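Local coordinates for protein lactaldehyde dehydrogenase (Methanocaldococcus jannaschii, PDB 3PQA) that oxidises lactaldehyde to lactate with NAD, a step in the biosynthesis of coenzyme F420, and works as a homotetramer, at residues E327-K332 with T367-P372; T312-L317 with F351-L356. All blocks are in the same frame, centred on the assembly; numbering follows the deposited sequence.

Contact 1 (E327-K332 with T367-P372)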
loop_
_atom_site.group_PDB
_atom_site.type_symbol
_atom_site.label_atom_id
_atom_site.label_comp_id
_atom_site.label_asym_id
_atom_site.label_seq_id
_atom_site.Cartn_x
_atom_site.Cartn_y
_atom_site.Cartn_z
ATOM N N GLU B 327 -19.671 40.872 16.366
ATOM C CA GLU B 327 -20.719 41.569 17.102
ATOM C C GLU B 327 -21.902 41.903 16.196
ATOM O O GLU B 327 -23.054 41.691 16.573
ATOM C CB GLU B 327 -20.133 42.843 17.704
ATOM C CG GLU B 327 -21.063 43.663 18.579
ATOM C CD GLU B 327 -20.302 44.755 19.314
ATOM O OE1 GLU B 327 -19.673 45.618 18.656
ATOM O OE2 GLU B 327 -20.320 44.742 20.557
ATOM N N LYS B 328 -21.600 42.415 15.004
ATOM C CA LYS B 328 -22.613 42.777 14.013
ATOM C C LYS B 328 -23.379 41.569 13.492
ATOM O O LYS B 328 -24.583 41.650 13.248
ATOM C CB LYS B 328 -21.982 43.530 12.844
ATOM C CG LYS B 328 -21.643 44.964 13.154
ATOM C CD LYS B 328 -20.672 45.521 12.136
ATOM C CE LYS B 328 -20.241 46.918 12.520
ATOM N NZ LYS B 328 -19.004 47.303 11.803
ATOM N N VAL B 329 -22.671 40.455 13.315
ATOM C CA VAL B 329 -23.283 39.223 12.843
ATOM C C VAL B 329 -24.226 38.675 13.912
ATOM O O VAL B 329 -25.331 38.224 13.605
ATOM C CB VAL B 329 -22.212 38.169 12.455
ATOM C CG1 VAL B 329 -22.861 36.868 12.041
ATOM C CG2 VAL B 329 -21.328 38.695 11.317
ATOM N N VAL B 330 -23.802 38.723 15.168
ATOM C CA VAL B 330 -24.675 38.292 16.265
ATOM C C VAL B 330 -25.946 39.160 16.311
ATOM O O VAL B 330 -27.055 38.637 16.381
ATOM C CB VAL B 330 -23.928 38.242 17.622
ATOM C CG1 VAL B 330 -24.884 37.916 18.770
ATOM C CG2 VAL B 330 -22.815 37.205 17.562
ATOM N N GLU B 331 -25.770 40.476 16.215
ATOM C CA GLU B 331 -26.903 41.407 16.140
ATOM C C GLU B 331 -27.887 41.052 15.026
ATOM O O GLU B 331 -29.097 41.026 15.250
ATOM C CB GLU B 331 -26.400 42.838 15.958
ATOM C CG GLU B 331 -25.864 43.453 17.234
ATOM C CD GLU B 331 -25.347 44.871 17.039
ATOM O OE1 GLU B 331 -25.795 45.564 16.087
ATOM O OE2 GLU B 331 -24.505 45.298 17.857
ATOM N N LYS B 332 -27.357 40.774 13.835
ATOM C CA LYS B 332 -28.161 40.312 12.702
ATOM C C LYS B 332 -28.897 39.008 13.032
ATOM O O LYS B 332 -30.098 38.893 12.792
ATOM C CB LYS B 332 -27.279 40.157 11.454
ATOM C CG LYS B 332 -28.001 39.788 10.156
ATOM C CD LYS B 332 -28.687 41.003 9.517
ATOM C CE LYS B 332 -29.232 40.665 8.132
ATOM N NZ LYS B 332 -30.495 39.880 8.229
ATOM N N THR B 367 -22.655 31.273 7.918
ATOM C CA THR B 367 -21.529 32.187 8.084
ATOM C C THR B 367 -20.454 31.596 8.988
ATOM O O THR B 367 -20.722 31.249 10.146
ATOM C CB THR B 367 -22.011 33.549 8.657
ATOM O OG1 THR B 367 -23.060 34.075 7.833
ATOM C CG2 THR B 367 -20.868 34.563 8.742
ATOM N N GLU B 368 -19.238 31.480 8.460
ATOM C CA GLU B 368 -18.092 31.113 9.289
ATOM C C GLU B 368 -17.625 32.342 10.066
ATOM O O GLU B 368 -17.088 33.288 9.472
ATOM C CB GLU B 368 -16.941 30.546 8.446
ATOM C CG GLU B 368 -15.761 30.076 9.292
ATOM C CD GLU B 368 -14.606 29.493 8.480
ATOM O OE1 GLU B 368 -14.348 29.959 7.349
ATOM O OE2 GLU B 368 -13.948 28.573 8.986
ATOM N N THR B 369 -17.824 32.330 11.382
ATOM C CA THR B 369 -17.535 33.516 12.195
ATOM C C THR B 369 -16.128 33.497 12.815
ATOM O O THR B 369 -15.644 34.521 13.271
ATOM C CB THR B 369 -18.590 33.725 13.312
ATOM O OG1 THR B 369 -18.598 32.589 14.176
ATOM C CG2 THR B 369 -19.989 33.951 12.729
ATOM N N PHE B 370 -15.473 32.338 12.856
ATOM C CA PHE B 370 -14.174 32.238 13.537
ATOM C C PHE B 370 -14.256 32.936 14.896
ATOM O O PHE B 370 -13.493 33.868 15.199
ATOM C CB PHE B 370 -13.055 32.843 12.674
ATOM C CG PHE B 370 -12.038 31.835 12.204
ATOM C CD1 PHE B 370 -12.440 30.662 11.564
ATOM C CD2 PHE B 370 -10.682 32.066 12.398
ATOM C CE1 PHE B 370 -11.503 29.737 11.130
ATOM C CE2 PHE B 370 -9.736 31.141 11.968
ATOM C CZ PHE B 370 -10.151 29.975 11.340
ATOM N N ALA B 371 -15.232 32.515 15.691
ATOM C CA ALA B 371 -15.551 33.199 16.942
ATOM C C ALA B 371 -16.287 32.246 17.867
ATOM O O ALA B 371 -16.815 31.222 17.410
ATOM C CB ALA B 371 -16.418 34.408 16.671
ATOM N N PRO B 372 -16.345 32.581 19.169
ATOM C CA PRO B 372 -16.990 31.659 20.107
ATOM C C PRO B 372 -18.506 31.869 20.140
ATOM O O PRO B 372 -19.079 32.129 21.196
ATOM C CB PRO B 372 -16.350 32.032 21.444
ATOM C CG PRO B 372 -16.096 33.530 21.306
ATOM C CD PRO B 372 -15.711 33.728 19.860
#
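V329 meets the methyl groups of T367 and T369, and this trio joins a helix to the irregular chain beside it entirely through apolar branches. In the helical segment 327-332, E327 O accepts the routine helical bond from E331 N at 3.0 Å, while the carboxylate of E327 pairs with R346. K328 continues the same pattern, its O receiving K332 N. At V329 the helix turns a side chain toward the loop. With CG1 anti to the backbone N (chi1 177°), this branch does the touching, while CG2 takes the position beside the backbone N. CG1 lies 4.2 Å from T369 CG2, and the two side chains cross obliquely. The same CG1 is 4.5 Å from T367 CG2, so a single methyl serves both threonines, which sit two positions apart with E368 between them.

T367 offers carbon to the helix while its OG1 is engaged by I363 O, in a hydrogen bond that probably helps to hold the rotation of the side chain. In T369, CG2 is the branch that reaches V329 CG1, and it stands anti to the carbonyl carbon.

The packing is light, with 79 Å² buried in all, and other residues of helix 320-335 extend it: W325 touches T367, V326 touches A371, and H322 NE2 bonds to F370 O. The loop sequence ETFAP corresponds to the E-x-F-G-P motif of aldehyde dehydrogenases, with alanine in place of glycine. It leads into strand 373-379 of the catalytic domain, and the T369 side chain lies about 12 Å from that of C275, probably the catalytic cysteine.

Contact 2 (T312-L317 with F351-L356); sequences TDVGPL and FYPTIL
The loop 312-317 runs past the beginning of 351-356 without direct hydrogen bonds between them, V314 and Y352 coming nearest at 8.1 Å between CA atoms. The place is the catalytic domain of the aldehyde dehydrogenase fold, where the chain leading into helix 320-335 flanks strand 350-357 of the mixed sheet. One water links the two backbones: it donates to G315 O at 2.8 Å and to F351 O at the same distance, bridging two carbonyls that, both being acceptors, could not bond to each other.

Apolar contacts flank this bridge in sequence, V314 before G315 and L317 after it. L317 reaches F351 with its CD1 branch, 3.7 Å from F351 CB; CG lies only slightly farther from that carbon. The approach is to the root of the aromatic side chain, with CD1 oblique to the ring; the end of the side chain leads away from the loop, and F351 also packs on V326 and V373. L317 CG stands anti to its carbonyl carbon (chi1 -60°), which carries the branch across to the strand. V314 places CG2 4.4 Å from P353 CG, a looser touch. V314 also has backbone bonds with N303 and G305. Past P353, T354 OG1 donates to Y352 O at 2.8 Å, meeting the carbonyl at 148° and tilted 32° from its plane.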
loop_
_atom_site.group_PDB
_atom_site.type_symbol
_atom_site.label_atom_id
_atom_site.label_comp_id
_atom_site.label_asym_id
_atom_site.label_seq_id
_atom_site.Cartn_x
_atom_site.Cartn_y
_atom_site.Cartn_z
ATOM N N THR B 312 -6.773 30.573 32.247
ATOM C CA THR B 312 -7.616 31.059 31.151
ATOM C C THR B 312 -8.050 29.931 30.206
ATOM O O THR B 312 -7.221 29.148 29.729
ATOM C CB THR B 312 -6.933 32.200 30.371
ATOM O OG1 THR B 312 -6.824 33.361 31.214
ATOM C CG2 THR B 312 -7.731 32.568 29.131
ATOM N N ASP B 313 -9.354 29.850 29.959
ATOM C CA ASP B 313 -9.909 28.883 29.011
ATOM C C ASP B 313 -10.070 29.505 27.637
ATOM O O ASP B 313 -9.854 28.836 26.633
ATOM C CB ASP B 313 -11.276 28.387 29.481
ATOM C CG ASP B 313 -11.201 27.582 30.759
ATOM O OD1 ASP B 313 -10.374 26.648 30.836
ATOM O OD2 ASP B 313 -11.983 27.877 31.680
ATOM N N VAL B 314 -10.460 30.784 27.607
ATOM C CA VAL B 314 -10.771 31.508 26.369
ATOM C C VAL B 314 -10.081 32.873 26.347
ATOM O O VAL B 314 -10.348 33.725 27.204
ATOM C CB VAL B 314 -12.312 31.730 26.208
ATOM C CG1 VAL B 314 -12.636 32.463 24.895
ATOM C CG2 VAL B 314 -13.047 30.412 26.289
ATOM N N GLY B 315 -9.192 33.066 25.374
ATOM C CA GLY B 315 -8.542 34.361 25.166
ATOM C C GLY B 315 -9.270 35.216 24.140
ATOM O O GLY B 315 -10.399 34.899 23.735
ATOM N N PRO B 316 -8.631 36.309 23.699
ATOM C CA PRO B 316 -9.278 37.214 22.758
ATOM C C PRO B 316 -9.307 36.680 21.317
ATOM O O PRO B 316 -8.553 35.754 20.972
ATOM C CB PRO B 316 -8.376 38.440 22.809
ATOM C CG PRO B 316 -7.003 37.847 23.021
ATOM C CD PRO B 316 -7.233 36.701 23.973
ATOM N N LEU B 317 -10.171 37.273 20.499
ATOM C CA LEU B 317 -10.099 37.120 19.049
ATOM C C LEU B 317 -8.869 37.862 18.518
ATOM O O LEU B 317 -8.281 38.692 19.217
ATOM C CB LEU B 317 -11.382 37.625 18.384
ATOM C CG LEU B 317 -12.672 36.912 18.813
ATOM C CD1 LEU B 317 -13.865 37.495 18.079
ATOM C CD2 LEU B 317 -12.566 35.405 18.552
ATOM N N PHE B 351 -13.991 38.325 23.128
ATOM C CA PHE B 351 -15.373 37.982 22.827
ATOM C C PHE B 351 -15.831 36.831 23.706
ATOM O O PHE B 351 -15.215 35.761 23.715
ATOM C CB PHE B 351 -15.551 37.639 21.346
ATOM C CG PHE B 351 -16.915 37.976 20.817
ATOM C CD1 PHE B 351 -18.015 37.190 21.142
ATOM C CD2 PHE B 351 -17.103 39.104 20.019
ATOM C CE1 PHE B 351 -19.279 37.499 20.672
ATOM C CE2 PHE B 351 -18.372 39.442 19.556
ATOM C CZ PHE B 351 -19.466 38.631 19.878
ATOM N N TYR B 352 -16.928 37.042 24.430
ATOM C CA TYR B 352 -17.372 36.048 25.402
ATOM C C TYR B 352 -18.134 34.898 24.745
ATOM O O TYR B 352 -18.806 35.102 23.726
ATOM C CB TYR B 352 -18.187 36.728 26.521
ATOM C CG TYR B 352 -17.280 37.550 27.405
ATOM C CD1 TYR B 352 -16.806 38.795 26.980
ATOM C CD2 TYR B 352 -16.847 37.060 28.630
ATOM C CE1 TYR B 352 -15.933 39.535 27.767
ATOM C CE2 TYR B 352 -15.980 37.794 29.432
ATOM C CZ TYR B 352 -15.520 39.028 28.988
ATOM O OH TYR B 352 -14.666 39.767 29.775
ATOM N N PRO B 353 -18.008 33.682 25.310
ATOM C CA PRO B 353 -18.792 32.541 24.835
ATOM C C PRO B 353 -20.259 32.936 24.622
ATOM O O PRO B 353 -20.916 33.451 25.540
ATOM C CB PRO B 353 -18.617 31.522 25.960
ATOM C CG PRO B 353 -17.198 31.756 26.398
ATOM C CD PRO B 353 -17.030 33.270 26.336
ATOM N N THR B 354 -20.730 32.728 23.396
ATOM C CA THR B 354 -22.043 33.200 22.948
ATOM C C THR B 354 -22.824 32.027 22.344
ATOM O O THR B 354 -22.305 31.274 21.518
ATOM C CB THR B 354 -21.882 34.368 21.946
ATOM O OG1 THR B 354 -21.297 35.486 22.626
ATOM C CG2 THR B 354 -23.216 34.789 21.343
ATOM N N ILE B 355 -24.064 31.861 22.790
ATOM C CA ILE B 355 -24.886 30.743 22.372
ATOM C C ILE B 355 -26.270 31.284 22.039
ATOM O O ILE B 355 -26.827 32.069 22.803
ATOM C CB ILE B 355 -24.993 29.692 23.493
ATOM C CG1 ILE B 355 -23.597 29.221 23.924
ATOM C CG2 ILE B 355 -25.884 28.509 23.069
ATOM C CD1 ILE B 355 -23.604 28.323 25.138
ATOM N N LEU B 356 -26.799 30.883 20.887
ATOM C CA LEU B 356 -28.139 31.273 20.484
ATOM C C LEU B 356 -28.907 30.058 20.007
ATOM O O LEU B 356 -28.326 29.143 19.416
ATOM C CB LEU B 356 -28.094 32.286 19.337
ATOM C CG LEU B 356 -27.459 33.660 19.551
ATOM C CD1 LEU B 356 -25.965 33.607 19.271
ATOM C CD2 LEU B 356 -28.117 34.672 18.639
HETATM O O HOH W 1 -12.744 35.883 22.494
#

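From the N terminus the chain passes 312-317, then 327-332 on helix 320-335, then 351-356 on strand 350-357, and last 367-372, so the two loops cross: contact 2 opens first and closes before contact 1 does. Each spans more than thirty residues. Contact 2 joins the loop before helix 320-335 to the start of strand 350-357, and contact 1 joins that helix to the loop entering strand 373-379. The segments also meet directly. P372 O lies 2.8 Å from T354 N, a probable hydrogen bond where the two parallel strands join, P372 CD packs 3.8 Å from L317 CD2, and F351 CE2 lies 3.7 Å from E327 N on the helix.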